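Local coordinates for protein extracellular ligand-binding receptor (Desulfitobacterium hafniense, PDB 4Q6B) that binds leucine and probably serves as the extracellular substrate-binding component of an amino-acid ABC transporter, at residues 79-84 / 92-97; 85-90 / 99-104; 110-115 / 119-124. All blocks are in the same frame, centred on the assembly; numbering follows the deposited sequence.

Interaction 1. Residues 79-84 / 92-97; sequences IGHRNS and SIYDQA. With LEU (leucine), chain B.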
loop_
_atom_site.group_PDB
_atom_site.type_symbol
_atom_site.label_atom_id
_atom_site.label_comp_id
_atom_site.label_asym_id
_atom_site.label_seq_id
_atom_site.Cartn_x
_atom_site.Cartn_y
_atom_site.Cartn_z
ATOM N N ILE A 79 -6.581 -4.737 11.870
ATOM C CA ILE A 79 -5.673 -4.057 10.931
ATOM C C ILE A 79 -4.917 -5.169 10.220
ATOM O O ILE A 79 -4.280 -5.996 10.864
ATOM C CB ILE A 79 -4.654 -3.142 11.664
ATOM C CG1 ILE A 79 -5.425 -1.961 12.255
ATOM C CG2 ILE A 79 -3.660 -2.535 10.652
ATOM C CD1 ILE A 79 -4.579 -1.077 13.135
ATOM N N GLY A 80 -5.040 -5.221 8.901
ATOM C CA GLY A 80 -4.342 -6.222 8.106
ATOM C C GLY A 80 -5.169 -6.515 6.848
ATOM O O GLY A 80 -6.140 -5.805 6.619
ATOM N N HIS A 81 -4.760 -7.497 6.020
ATOM C CA HIS A 81 -3.439 -8.141 6.102
ATOM C C HIS A 81 -2.511 -7.359 5.140
ATOM O O HIS A 81 -2.902 -6.295 4.617
ATOM C CB HIS A 81 -3.539 -9.625 5.699
ATOM C CG HIS A 81 -4.377 -10.449 6.640
ATOM N ND1 HIS A 81 -3.899 -11.611 7.224
ATOM C CD2 HIS A 81 -5.636 -10.282 7.119
ATOM C CE1 HIS A 81 -4.823 -12.119 8.018
ATOM N NE2 HIS A 81 -5.890 -11.335 7.972
ATOM N N ARG A 82 -1.302 -7.853 4.894
ATOM C CA ARG A 82 -0.359 -7.091 4.046
ATOM C C ARG A 82 -0.571 -7.475 2.593
ATOM O O ARG A 82 -0.836 -6.612 1.727
ATOM C CB ARG A 82 1.081 -7.434 4.413
ATOM C CG ARG A 82 2.117 -6.576 3.666
ATOM C CD ARG A 82 3.541 -6.947 4.142
ATOM N NE ARG A 82 4.620 -6.158 3.534
ATOM C CZ ARG A 82 5.338 -6.551 2.488
ATOM N NH1 ARG A 82 6.302 -5.765 2.017
ATOM N NH2 ARG A 82 5.084 -7.723 1.916
ATOM N N ASN A 83 -0.535 -8.768 2.318
ATOM C CA ASN A 83 -0.549 -9.214 0.924
ATOM C C ASN A 83 -1.981 -9.298 0.436
ATOM O O ASN A 83 -2.837 -9.857 1.139
ATOM C CB ASN A 83 0.060 -10.633 0.795
ATOM C CG ASN A 83 1.499 -10.683 1.275
ATOM O OD1 ASN A 83 1.739 -10.813 2.475
ATOM N ND2 ASN A 83 2.458 -10.533 0.354
ATOM N N SER A 84 -2.257 -8.783 -0.755
ATOM C CA SER A 84 -3.635 -8.902 -1.264
ATOM C C SER A 84 -4.138 -10.338 -1.418
ATOM O O SER A 84 -5.331 -10.601 -1.221
ATOM C CB SER A 84 -3.776 -8.161 -2.606
ATOM O OG SER A 84 -3.611 -6.766 -2.441
ATOM N N SER A 92 -13.402 -12.123 3.494
ATOM C CA SER A 92 -14.720 -12.778 3.453
ATOM C C SER A 92 -15.122 -13.201 4.869
ATOM O O SER A 92 -16.288 -13.108 5.249
ATOM C CB SER A 92 -14.701 -13.993 2.514
ATOM O OG SER A 92 -16.003 -14.644 2.534
ATOM N N ILE A 93 -14.156 -13.719 5.624
ATOM C CA ILE A 93 -14.375 -14.126 7.002
ATOM C C ILE A 93 -14.702 -12.906 7.858
ATOM O O ILE A 93 -15.632 -12.928 8.665
ATOM C CB ILE A 93 -13.120 -14.854 7.564
ATOM C CG1 ILE A 93 -12.900 -16.182 6.814
ATOM C CG2 ILE A 93 -13.255 -15.099 9.106
ATOM C CD1 ILE A 93 -11.592 -16.882 7.222
ATOM N N TYR A 94 -13.928 -11.825 7.735
ATOM C CA TYR A 94 -14.223 -10.634 8.526
ATOM C C TYR A 94 -15.570 -10.051 8.147
ATOM O O TYR A 94 -16.355 -9.709 9.030
ATOM C CB TYR A 94 -13.123 -9.618 8.282
ATOM C CG TYR A 94 -11.747 -10.058 8.770
ATOM C CD1 TYR A 94 -11.515 -10.375 10.122
ATOM C CD2 TYR A 94 -10.671 -10.114 7.886
ATOM C CE1 TYR A 94 -10.257 -10.779 10.565
ATOM C CE2 TYR A 94 -9.399 -10.441 8.328
ATOM C CZ TYR A 94 -9.198 -10.781 9.668
ATOM O OH TYR A 94 -7.933 -11.148 10.063
ATOM N N ASP A 95 -15.879 -9.998 6.844
ATOM C CA ASP A 95 -17.139 -9.386 6.420
ATOM C C ASP A 95 -18.353 -10.178 6.924
ATOM O O ASP A 95 -19.351 -9.603 7.407
ATOM C CB ASP A 95 -17.173 -9.247 4.899
ATOM C CG ASP A 95 -18.311 -8.350 4.420
ATOM O OD1 ASP A 95 -18.314 -7.154 4.725
ATOM O OD2 ASP A 95 -19.202 -8.857 3.736
ATOM N N GLN A 96 -18.298 -11.504 6.790
ATOM C CA GLN A 96 -19.414 -12.314 7.260
ATOM C C GLN A 96 -19.573 -12.221 8.783
ATOM O O GLN A 96 -20.685 -12.396 9.309
ATOM C CB GLN A 96 -19.209 -13.786 6.861
ATOM C CG GLN A 96 -19.666 -14.108 5.482
ATOM C CD GLN A 96 -21.105 -14.614 5.501
ATOM O OE1 GLN A 96 -21.371 -15.795 5.780
ATOM N NE2 GLN A 96 -22.046 -13.711 5.230
ATOM N N ALA A 97 -18.468 -12.023 9.502
ATOM C CA ALA A 97 -18.539 -11.796 10.970
ATOM C C ALA A 97 -18.943 -10.376 11.413
ATOM O O ALA A 97 -19.134 -10.111 12.616
ATOM C CB ALA A 97 -17.211 -12.165 11.639
HETATM N N LEU B . 0.765 -4.048 -2.210
HETATM C CA LEU B . 1.116 -5.458 -2.011
HETATM C C LEU B . -0.116 -6.340 -2.126
HETATM O O LEU B . -0.024 -7.560 -2.079
HETATM C CB LEU B . 1.766 -5.632 -0.638
HETATM C CG LEU B . 3.093 -4.876 -0.767
HETATM C CD1 LEU B . 3.302 -3.954 0.399
HETATM C CD2 LEU B . 4.299 -5.779 -0.980
HETATM O OXT LEU B . -1.219 -5.807 -2.311
#
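His81 and Tyr94 meet inside the beta-alpha-beta unit of strand 75-79, helix 84-97 and strand 101-103. His81 lies in the loop that leaves the first strand, and Tyr94 is on the helix. His81 NE2 and Tyr94 OH form a hydrogen bond of 2.9 Å; the angle of 151° makes it moderately straight, and either atom could be the donor. The rings meet rim to rim, with planes 42° apart and neither over the other's face. Tyr94 CE2 sits at the histidine edge, 3.6 Å from His81 NE2. On the other side of the imidazole, ND1 of His81 is bonded to Asp55, so both ring nitrogens are held and the ring cannot turn easily. Helix 59-70 covers the tyrosine through Ala66 and Phe69.

The same loop reaches the bound leucine. Arg82 has CG anti to its own backbone N and an extended chain, which carries the guanidinium out to the ligand side chain. CD2 of the leucine lies over one face of this group, 3.6 Å from Arg82 NH2. Replacing Arg82 by an alanine would probably uncover this side of the leucine methyls and open a gap in the pocket wall. The ligand carboxylate lies at the start of helix 84-97. There Ser84 OG donates to its OXT at 2.6 Å, and Ser84 N to its O at 2.9 Å, nearly straight at 170°.

Interaction 2. Residues 85-90 / 99-104; sequences FISIPA and LVMLSP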
loop_
_atom_site.group_PDB
_atom_site.type_symbol
_atom_site.label_atom_id
_atom_site.label_comp_id
_atom_site.label_asym_id
_atom_site.label_seq_id
_atom_site.Cartn_x
_atom_site.Cartn_y
_atom_site.Cartn_z
ATOM N N PHE A 85 -3.269 -11.300 -1.752
ATOM C CA PHE A 85 -3.775 -12.676 -1.897
ATOM C C PHE A 85 -4.224 -13.311 -0.586
ATOM O O PHE A 85 -4.909 -14.355 -0.591
ATOM C CB PHE A 85 -2.777 -13.568 -2.626
ATOM C CG PHE A 85 -1.649 -14.063 -1.739
ATOM C CD1 PHE A 85 -1.737 -15.301 -1.131
ATOM C CD2 PHE A 85 -0.511 -13.295 -1.541
ATOM C CE1 PHE A 85 -0.713 -15.788 -0.319
ATOM C CE2 PHE A 85 0.532 -13.780 -0.704
ATOM C CZ PHE A 85 0.406 -15.019 -0.104
ATOM N N ILE A 86 -3.837 -12.697 0.527
ATOM C CA ILE A 86 -4.355 -13.061 1.848
ATOM C C ILE A 86 -5.512 -12.174 2.261
ATOM O O ILE A 86 -6.551 -12.671 2.679
ATOM C CB ILE A 86 -3.199 -13.033 2.874
ATOM C CG1 ILE A 86 -2.072 -13.915 2.345
ATOM C CG2 ILE A 86 -3.694 -13.442 4.313
ATOM C CD1 ILE A 86 -0.947 -14.088 3.362
ATOM N N SER A 87 -5.398 -10.856 2.094
ATOM C CA SER A 87 -6.498 -9.981 2.514
ATOM C C SER A 87 -7.814 -10.277 1.781
ATOM O O SER A 87 -8.897 -10.214 2.386
ATOM C CB SER A 87 -6.127 -8.502 2.294
ATOM O OG SER A 87 -5.126 -8.086 3.194
ATOM N N ILE A 88 -7.755 -10.546 0.483
ATOM C CA ILE A 88 -8.999 -10.763 -0.256
ATOM C C ILE A 88 -9.825 -11.959 0.298
ATOM O O ILE A 88 -10.997 -11.792 0.662
ATOM C CB ILE A 88 -8.712 -10.874 -1.775
ATOM C CG1 ILE A 88 -8.201 -9.508 -2.288
ATOM C CG2 ILE A 88 -9.927 -11.378 -2.544
ATOM C CD1 ILE A 88 -7.597 -9.669 -3.707
ATOM N N PRO A 89 -9.217 -13.140 0.429
ATOM C CA PRO A 89 -10.073 -14.187 1.033
ATOM C C PRO A 89 -10.319 -13.989 2.537
ATOM O O PRO A 89 -11.431 -14.318 3.018
ATOM C CB PRO A 89 -9.296 -15.485 0.780
ATOM C CG PRO A 89 -7.922 -15.071 0.471
ATOM C CD PRO A 89 -7.958 -13.678 -0.128
ATOM N N ALA A 90 -9.333 -13.469 3.275
ATOM C CA ALA A 90 -9.556 -13.259 4.716
ATOM C C ALA A 90 -10.704 -12.261 4.950
ATOM O O ALA A 90 -11.478 -12.423 5.877
ATOM C CB ALA A 90 -8.289 -12.736 5.420
ATOM N N LEU A 99 -16.989 -7.743 11.248
ATOM C CA LEU A 99 -15.833 -7.155 11.925
ATOM C C LEU A 99 -14.996 -6.389 10.917
ATOM O O LEU A 99 -14.643 -6.939 9.871
ATOM C CB LEU A 99 -15.006 -8.298 12.529
ATOM C CG LEU A 99 -13.761 -7.950 13.350
ATOM C CD1 LEU A 99 -14.197 -7.121 14.564
ATOM C CD2 LEU A 99 -13.118 -9.271 13.788
ATOM N N VAL A 100 -14.687 -5.126 11.227
ATOM C CA VAL A 100 -13.853 -4.324 10.332
ATOM C C VAL A 100 -12.481 -4.925 10.110
ATOM O O VAL A 100 -11.798 -5.350 11.048
ATOM C CB VAL A 100 -13.711 -2.881 10.847
ATOM C CG1 VAL A 100 -12.487 -2.141 10.182
ATOM C CG2 VAL A 100 -14.991 -2.120 10.584
HETATM N N MSE A 101 -12.104 -5.004 8.832
HETATM C CA MSE A 101 -10.735 -5.312 8.457
HETATM C C MSE A 101 -10.203 -4.086 7.731
HETATM O O MSE A 101 -10.814 -3.636 6.776
HETATM C CB MSE A 101 -10.686 -6.506 7.501
HETATM C CG MSE A 101 -9.261 -7.019 7.341
HETATM SE SE MSE A 101 -8.988 -8.001 5.646
HETATM C CE MSE A 101 -8.786 -6.403 4.544
ATOM N N LEU A 102 -9.117 -3.499 8.220
ATOM C CA LEU A 102 -8.603 -2.258 7.579
ATOM C C LEU A 102 -7.173 -2.560 7.145
ATOM O O LEU A 102 -6.318 -2.744 8.014
ATOM C CB LEU A 102 -8.666 -1.088 8.562
ATOM C CG LEU A 102 -8.001 0.224 8.142
ATOM C CD1 LEU A 102 -8.655 0.810 6.928
ATOM C CD2 LEU A 102 -8.115 1.259 9.294
ATOM N N SER A 103 -6.927 -2.653 5.841
ATOM C CA SER A 103 -5.600 -2.993 5.362
ATOM C C SER A 103 -4.745 -1.790 5.061
ATOM O O SER A 103 -5.112 -0.909 4.319
ATOM C CB SER A 103 -5.624 -3.881 4.118
ATOM O OG SER A 103 -4.302 -4.187 3.721
ATOM N N PRO A 104 -3.516 -1.826 5.724
ATOM C CA PRO A 104 -2.636 -0.709 5.383
ATOM C C PRO A 104 -1.640 -1.045 4.278
ATOM O O PRO A 104 -0.687 -0.310 4.111
ATOM C CB PRO A 104 -1.909 -0.434 6.692
ATOM C CG PRO A 104 -1.631 -1.780 7.222
ATOM C CD PRO A 104 -2.799 -2.630 6.841
#
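Ser87 of helix 84-97 packs on Met101 and Ser103 of strand 101-103 in a small, buried helix-on-sheet contact. Helix and strand are consecutive parts of one beta-alpha-beta unit in the parallel sheet of this periplasmic-binding-protein fold. The backbones come closest at Ser87 and Ser103, whose CA atoms are 7.6 Å apart. No hydrogen bond joins the two segments directly, and the contact is loose van der Waals packing.

Met101 is modelled as selenomethionine. Its CG is anti to the backbone N (chi1 -168°), and the chain then bends at its last torsion (chi3 80°). The bend lays the selenium and the terminal methyl alongside the helix. Met101 SE is 3.9 Å from the carbonyl oxygen Ser87 O, and Met101 CE is 4.1 Å from Ser87 CB. The selenoether end therefore covers the backbone and CB of one small residue. Val119 of the next strand packs on the same Met101 side chain.

Ser87 OG and Ser103 OG stand 4.0 Å apart. The two hydroxyls are not bonded to each other across this gap but share two residues. His81 offers its N to Ser87 OG and its O to Ser103 OG. Ser106 meets both, through its OG at Ser87 and its N at Ser103, and Ser103 OG also bonds to Ala105 N. In Ser103 the OG is anti to the backbone N (chi1 -179°), and both serine CB atoms point toward the opposite segment.

Direct contact between helix and strand is thus only van der Waals. Their polar linkage runs through His81 and Ser106, which also satisfy the two buried hydroxyls.

Interaction 3. Residues 110-115 / 119-124; sequences DLTDHG and VFRNIP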
loop_
_atom_site.group_PDB
_atom_site.type_symbol
_atom_site.label_atom_id
_atom_site.label_comp_id
_atom_site.label_asym_id
_atom_site.label_seq_id
_atom_site.Cartn_x
_atom_site.Cartn_y
_atom_site.Cartn_z
ATOM N N ASP A 110 -9.226 -5.723 -6.624
ATOM C CA ASP A 110 -10.218 -6.750 -6.390
ATOM C C ASP A 110 -10.713 -6.797 -4.917
ATOM O O ASP A 110 -11.778 -7.386 -4.619
ATOM C CB ASP A 110 -9.621 -8.101 -6.801
ATOM C CG ASP A 110 -10.641 -9.195 -6.804
ATOM O OD1 ASP A 110 -11.659 -9.081 -7.552
ATOM O OD2 ASP A 110 -10.447 -10.166 -6.048
ATOM N N LEU A 111 -9.928 -6.234 -3.999
ATOM C CA LEU A 111 -10.293 -6.264 -2.586
ATOM C C LEU A 111 -11.674 -5.658 -2.394
ATOM O O LEU A 111 -12.474 -6.134 -1.563
ATOM C CB LEU A 111 -9.228 -5.554 -1.743
ATOM C CG LEU A 111 -9.558 -5.516 -0.248
ATOM C CD1 LEU A 111 -9.562 -6.927 0.303
ATOM C CD2 LEU A 111 -8.523 -4.617 0.482
ATOM N N THR A 112 -11.992 -4.626 -3.188
ATOM C CA THR A 112 -13.249 -3.894 -2.948
ATOM C C THR A 112 -14.280 -4.194 -4.026
ATOM O O THR A 112 -15.259 -3.455 -4.202
ATOM C CB THR A 112 -12.981 -2.367 -2.843
ATOM O OG1 THR A 112 -12.209 -1.951 -3.968
ATOM C CG2 THR A 112 -12.182 -2.067 -1.599
ATOM N N ASP A 113 -14.076 -5.327 -4.704
ATOM C CA ASP A 113 -14.939 -5.753 -5.790
ATOM C C ASP A 113 -15.726 -6.995 -5.418
ATOM O O ASP A 113 -16.119 -7.764 -6.291
ATOM C CB ASP A 113 -14.101 -6.076 -7.054
ATOM C CG ASP A 113 -13.648 -4.838 -7.799
ATOM O OD1 ASP A 113 -14.077 -3.698 -7.465
ATOM O OD2 ASP A 113 -12.845 -5.014 -8.742
ATOM N N HIS A 114 -15.969 -7.230 -4.124
ATOM C CA HIS A 114 -16.719 -8.431 -3.724
ATOM C C HIS A 114 -17.997 -8.100 -2.937
ATOM O O HIS A 114 -18.594 -8.990 -2.325
ATOM C CB HIS A 114 -15.831 -9.302 -2.816
ATOM C CG HIS A 114 -14.749 -10.019 -3.557
ATOM N ND1 HIS A 114 -14.959 -11.219 -4.193
ATOM C CD2 HIS A 114 -13.451 -9.700 -3.776
ATOM C CE1 HIS A 114 -13.845 -11.611 -4.783
ATOM N NE2 HIS A 114 -12.912 -10.710 -4.547
ATOM N N GLY A 115 -18.379 -6.809 -2.923
ATOM C CA GLY A 115 -19.576 -6.406 -2.192
ATOM C C GLY A 115 -19.420 -6.413 -0.679
ATOM O O GLY A 115 -20.432 -6.329 0.042
ATOM N N VAL A 119 -14.997 -3.934 5.068
ATOM C CA VAL A 119 -13.608 -4.151 4.606
ATOM C C VAL A 119 -13.081 -2.862 3.981
ATOM O O VAL A 119 -13.716 -2.272 3.106
ATOM C CB VAL A 119 -13.594 -5.296 3.567
ATOM C CG1 VAL A 119 -12.234 -5.465 2.922
ATOM C CG2 VAL A 119 -14.044 -6.620 4.203
ATOM N N PHE A 120 -11.896 -2.438 4.415
ATOM C CA PHE A 120 -11.358 -1.104 4.049
ATOM C C PHE A 120 -9.878 -1.190 3.768
ATOM O O PHE A 120 -9.249 -2.134 4.175
ATOM C CB PHE A 120 -11.562 -0.115 5.207
ATOM C CG PHE A 120 -13.015 0.145 5.560
ATOM C CD1 PHE A 120 -13.660 1.244 5.039
ATOM C CD2 PHE A 120 -13.733 -0.741 6.379
ATOM C CE1 PHE A 120 -15.001 1.494 5.339
ATOM C CE2 PHE A 120 -15.054 -0.485 6.717
ATOM C CZ PHE A 120 -15.693 0.643 6.194
ATOM N N ARG A 121 -9.318 -0.197 3.089
ATOM C CA ARG A 121 -7.855 -0.017 3.128
ATOM C C ARG A 121 -7.616 1.438 3.267
ATOM O O ARG A 121 -8.457 2.215 2.840
ATOM C CB ARG A 121 -7.201 -0.522 1.856
ATOM C CG ARG A 121 -7.863 -0.030 0.592
ATOM C CD ARG A 121 -6.969 -0.340 -0.635
ATOM N NE ARG A 121 -7.864 -0.538 -1.781
ATOM C CZ ARG A 121 -7.855 -1.617 -2.549
ATOM N NH1 ARG A 121 -8.763 -1.748 -3.517
ATOM N NH2 ARG A 121 -6.954 -2.572 -2.348
ATOM N N ASN A 122 -6.502 1.840 3.882
ATOM C CA ASN A 122 -6.246 3.288 4.088
ATOM C C ASN A 122 -5.102 3.768 3.210
ATOM O O ASN A 122 -4.432 4.747 3.518
ATOM C CB ASN A 122 -6.026 3.658 5.580
ATOM C CG ASN A 122 -4.741 3.085 6.126
ATOM O OD1 ASN A 122 -4.236 2.089 5.591
ATOM N ND2 ASN A 122 -4.183 3.711 7.159
ATOM N N ILE A 123 -4.913 3.101 2.073
ATOM C CA ILE A 123 -3.855 3.463 1.130
ATOM C C ILE A 123 -4.484 3.426 -0.259
ATOM O O ILE A 123 -5.538 2.784 -0.449
ATOM C CB ILE A 123 -2.676 2.474 1.232
ATOM C CG1 ILE A 123 -3.160 1.027 0.995
ATOM C CG2 ILE A 123 -2.013 2.564 2.640
ATOM C CD1 ILE A 123 -2.097 0.154 0.553
ATOM N N PRO A 124 -3.843 4.065 -1.247
ATOM C CA PRO A 124 -4.393 4.016 -2.619
ATOM C C PRO A 124 -4.266 2.630 -3.217
ATOM O O PRO A 124 -3.300 1.900 -2.936
ATOM C CB PRO A 124 -3.487 4.974 -3.420
ATOM C CG PRO A 124 -2.255 5.181 -2.540
ATOM C CD PRO A 124 -2.660 4.944 -1.120
#
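The outermost strand 119-121 of the parallel sheet receives the loop that precedes it: Leu111 and Thr112 fold back onto Val119 and Arg121. Leu111 CD1 packs against Val119 CG1 at 4.0 Å, an oblique meeting of two branched side chains. The other leucine branch, CD2, lies over one face of the Arg121 guanidinium, 3.8 Å from Arg121 NH2. The leucine and arginine side chains run past each other in opposite directions.

In Arg121, CG stands between its backbone N and carbonyl carbon (chi1 48°). From there the extended chain takes the guanidinium to Leu111 and Thr112. Thr112 crosses it at about a right angle, with Thr112 OG1 3.5 Å from Arg121 NH1. Both polar ends share Asp335: NH1 of Arg121 forms a salt bridge with it, and Thr112 OG1 a hydrogen bond. NH2 of Arg121 bonds to the carbonyl oxygens of Ser106 and Ser108.

Within the loop, His114 NE2 donates to Asp110 OD2 at 2.9 Å, with an N-H...O angle of 153°. It comes to the carboxylate from above its plane, by 44°. This pair joins the two ends of the turn, and Ile88 of helix 84-97 packs against both residues.

The Asp335 salt bridge probably balances the arginine charge in this buried site. That carboxylate and the two backbone carbonyls probably fix the rotation of the guanidinium.

Interactions 1 and 2 are interleaved in the chain, and their centres are about 2 Å apart. His81 belongs to both, through its ring in interaction 1 and its backbone in interaction 2; His81 O lies 2.7 Å from Ser103 OG, and His81 N 2.9 Å from Ser87 OG. Interaction 3 follows on the neighbouring strand, its centre about 8 Å from that of interaction 2. Backbone bonds of the sheet connect them, Met101 O to Phe120 N and Ser103 N to Phe120 O, each 2.9 Å. Leucine is touched directly by residues of interaction 1. The side chains of Ser103 and Arg121, each about 7 Å from it, form a second shell that holds the leucine-contacting loop.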